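Local coordinates for CRISPR system CMR subunit Cmr7 1 (Sulfolobus solfataricus, PDB 2X5Q), which forms part of the CMR ribonucleoprotein complex, which carries CRISPR RNA in an adaptive immune system against viruses and other mobile genetic elements, at residues A[8-13]-A[117-122]. Numbering follows the deposited sequence.
Sequences WEEQVF and NITFSL
Gln11 and Phe120 face each other across two parallel strands, their side chains on the same side of the sheet. From Gln11, CB lies 3.8 Å from Phe120 CB and beside Thr119 O; CG lies 3.8 Å from the same Thr119 O, with Ile118 CG2 farther off. The chain then bends (chi2 -83°), carrying the amide away from the 117-122 strand and back over its own backbone. There NE2 donates to Glu9 O at 3.0 Å, standing above that carbonyl's plane, and also to Gln43 O, while OE1 accepts from Val45 N. A glutamine suits this buried strand position because its flat amide both donates and accepts.

Main-chain bonds alternate as parallel pairing requires: Gln11 N reaches Thr119 O, Ser121 N returns to Gln11 O, and Phe13 N meets Ser121 O at 2.9 Å, almost straight at 178°. Strand 11-15 is thereby held in a mixed sheet between the antiparallel strand 80-86 and the parallel strand 117-123.

Where the pairing begins, water 1 links Glu9 O to Thr119 N. At solvent-exposed Glu10, Thr119 CG2 lies alongside, 3.8 Å from Glu10 CG and close to CD; threonine offers this methyl while its OG1 bonds to Gly100 N, and the Glu10 carboxylate salt-bridges Lys97. At the other end, apolar Leu122 and Phe13 suit burial, Leu122 CD2 packing 3.5 Å from Phe13 CB; Phe75 of the second subunit abuts this leucine.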
loop_
_atom_site.group_PDB
_atom_site.type_symbol
_atom_site.label_atom_id
_atom_site.label_comp_id
_atom_site.label_asym_id
_atom_site.label_seq_id
_atom_site.Cartn_x
_atom_site.Cartn_y
_atom_site.Cartn_z
ATOM N N TRP A 8 21.882 3.904 9.035
ATOM C CA TRP A 8 21.112 5.151 8.766
ATOM C C TRP A 8 20.409 5.629 10.035
ATOM O O TRP A 8 19.790 4.832 10.757
ATOM C CB TRP A 8 20.061 4.919 7.673
ATOM C CG TRP A 8 20.612 4.910 6.288
ATOM C CD1 TRP A 8 20.762 3.821 5.472
ATOM C CD2 TRP A 8 21.077 6.042 5.535
ATOM N NE1 TRP A 8 21.300 4.204 4.262
ATOM C CE2 TRP A 8 21.499 5.561 4.273
ATOM C CE3 TRP A 8 21.189 7.413 5.807
ATOM C CZ2 TRP A 8 22.030 6.402 3.286
ATOM C CZ3 TRP A 8 21.705 8.249 4.821
ATOM C CH2 TRP A 8 22.124 7.738 3.579
ATOM N N GLU A 9 20.508 6.923 10.301
ATOM C CA GLU A 9 19.632 7.576 11.266
ATOM C C GLU A 9 18.171 7.366 10.852
ATOM O O GLU A 9 17.878 7.219 9.662
ATOM C CB GLU A 9 19.945 9.067 11.335
ATOM C CG GLU A 9 21.300 9.346 11.962
ATOM C CD GLU A 9 21.715 10.812 11.951
ATOM O OE1 GLU A 9 21.069 11.637 11.268
ATOM O OE2 GLU A 9 22.709 11.130 12.652
ATOM N N GLU A 10 17.261 7.351 11.825
ATOM C CA GLU A 10 15.835 7.260 11.519
ATOM C C GLU A 10 15.418 8.417 10.607
ATOM O O GLU A 10 15.846 9.562 10.802
ATOM C CB GLU A 10 14.974 7.247 12.794
ATOM C CG GLU A 10 15.038 5.914 13.571
ATOM C CD GLU A 10 13.913 5.735 14.601
ATOM O OE1 GLU A 10 13.934 4.710 15.316
ATOM O OE2 GLU A 10 13.004 6.595 14.690
ATOM N N GLN A 11 14.594 8.111 9.611
ATOM C CA GLN A 11 14.159 9.107 8.628
ATOM C C GLN A 11 12.673 9.426 8.748
ATOM O O GLN A 11 11.925 8.697 9.380
ATOM C CB GLN A 11 14.465 8.617 7.212
ATOM C CG GLN A 11 15.931 8.141 7.050
ATOM C CD GLN A 11 16.900 9.284 6.791
ATOM O OE1 GLN A 11 16.716 10.057 5.861
ATOM N NE2 GLN A 11 17.959 9.374 7.599
ATOM N N VAL A 12 12.273 10.540 8.144
ATOM C CA VAL A 12 10.870 10.901 8.008
ATOM C C VAL A 12 10.608 11.159 6.523
ATOM O O VAL A 12 11.436 11.739 5.845
ATOM C CB VAL A 12 10.487 12.144 8.868
ATOM C CG1 VAL A 12 11.288 13.372 8.463
ATOM C CG2 VAL A 12 8.991 12.438 8.772
ATOM N N PHE A 13 9.480 10.673 6.026
ATOM C CA PHE A 13 9.015 10.983 4.659
ATOM C C PHE A 13 8.398 12.349 4.628
ATOM O O PHE A 13 7.378 12.607 5.297
ATOM C CB PHE A 13 7.991 9.935 4.206
ATOM C CG PHE A 13 7.453 10.132 2.804
ATOM C CD1 PHE A 13 8.253 9.882 1.690
ATOM C CD2 PHE A 13 6.133 10.521 2.597
ATOM C CE1 PHE A 13 7.737 10.024 0.395
ATOM C CE2 PHE A 13 5.603 10.668 1.284
ATOM C CZ PHE A 13 6.398 10.417 0.206
ATOM N N ASN A 117 19.835 -0.898 5.582
ATOM C CA ASN A 117 18.480 -0.883 6.084
ATOM C C ASN A 117 18.110 0.515 6.515
ATOM O O ASN A 117 18.952 1.229 7.071
ATOM C CB ASN A 117 18.373 -1.843 7.264
ATOM C CG ASN A 117 18.722 -3.253 6.882
ATOM O OD1 ASN A 117 18.263 -3.751 5.865
ATOM N ND2 ASN A 117 19.556 -3.904 7.687
ATOM N N ILE A 118 16.852 0.878 6.260
ATOM C CA ILE A 118 16.299 2.180 6.585
ATOM C C ILE A 118 15.100 2.019 7.516
ATOM O O ILE A 118 14.253 1.161 7.287
ATOM C CB ILE A 118 15.835 2.922 5.301
ATOM C CG1 ILE A 118 17.037 3.147 4.364
ATOM C CG2 ILE A 118 15.171 4.251 5.630
ATOM C CD1 ILE A 118 16.762 4.061 3.213
ATOM N N THR A 119 15.071 2.822 8.580
ATOM C CA THR A 119 13.867 3.031 9.385
ATOM C C THR A 119 13.318 4.421 9.052
ATOM O O THR A 119 14.072 5.417 9.027
ATOM C CB THR A 119 14.165 2.920 10.871
ATOM O OG1 THR A 119 14.550 1.574 11.172
ATOM C CG2 THR A 119 12.945 3.293 11.708
ATOM N N PHE A 120 12.029 4.488 8.745
ATOM C CA PHE A 120 11.410 5.766 8.405
ATOM C C PHE A 120 9.943 5.817 8.796
ATOM O O PHE A 120 9.275 4.781 8.893
ATOM C CB PHE A 120 11.597 6.111 6.922
ATOM C CG PHE A 120 10.738 5.317 5.981
ATOM C CD1 PHE A 120 9.648 5.901 5.350
ATOM C CD2 PHE A 120 11.051 4.001 5.677
ATOM C CE1 PHE A 120 8.876 5.178 4.473
ATOM C CE2 PHE A 120 10.294 3.285 4.795
ATOM C CZ PHE A 120 9.188 3.866 4.196
ATOM N N SER A 121 9.455 7.032 9.025
ATOM C CA SER A 121 8.052 7.245 9.390
ATOM C C SER A 121 7.299 8.077 8.338
ATOM O O SER A 121 7.869 8.984 7.740
ATOM C CB SER A 121 7.976 7.930 10.751
ATOM O OG SER A 121 8.477 7.077 11.764
ATOM N N LEU A 122 6.014 7.755 8.155
ATOM C CA LEU A 122 5.101 8.432 7.231
ATOM C C LEU A 122 4.001 9.115 8.026
ATOM O O LEU A 122 3.511 8.523 8.970
ATOM C CB LEU A 122 4.399 7.402 6.343
ATOM C CG LEU A 122 5.284 6.383 5.634
ATOM C CD1 LEU A 122 4.438 5.233 5.131
ATOM C CD2 LEU A 122 6.069 7.063 4.505
HETATM O O HOH W 1 17.203 4.598 9.383
HETATM O O HOH W 2 11.209 7.012 11.845
#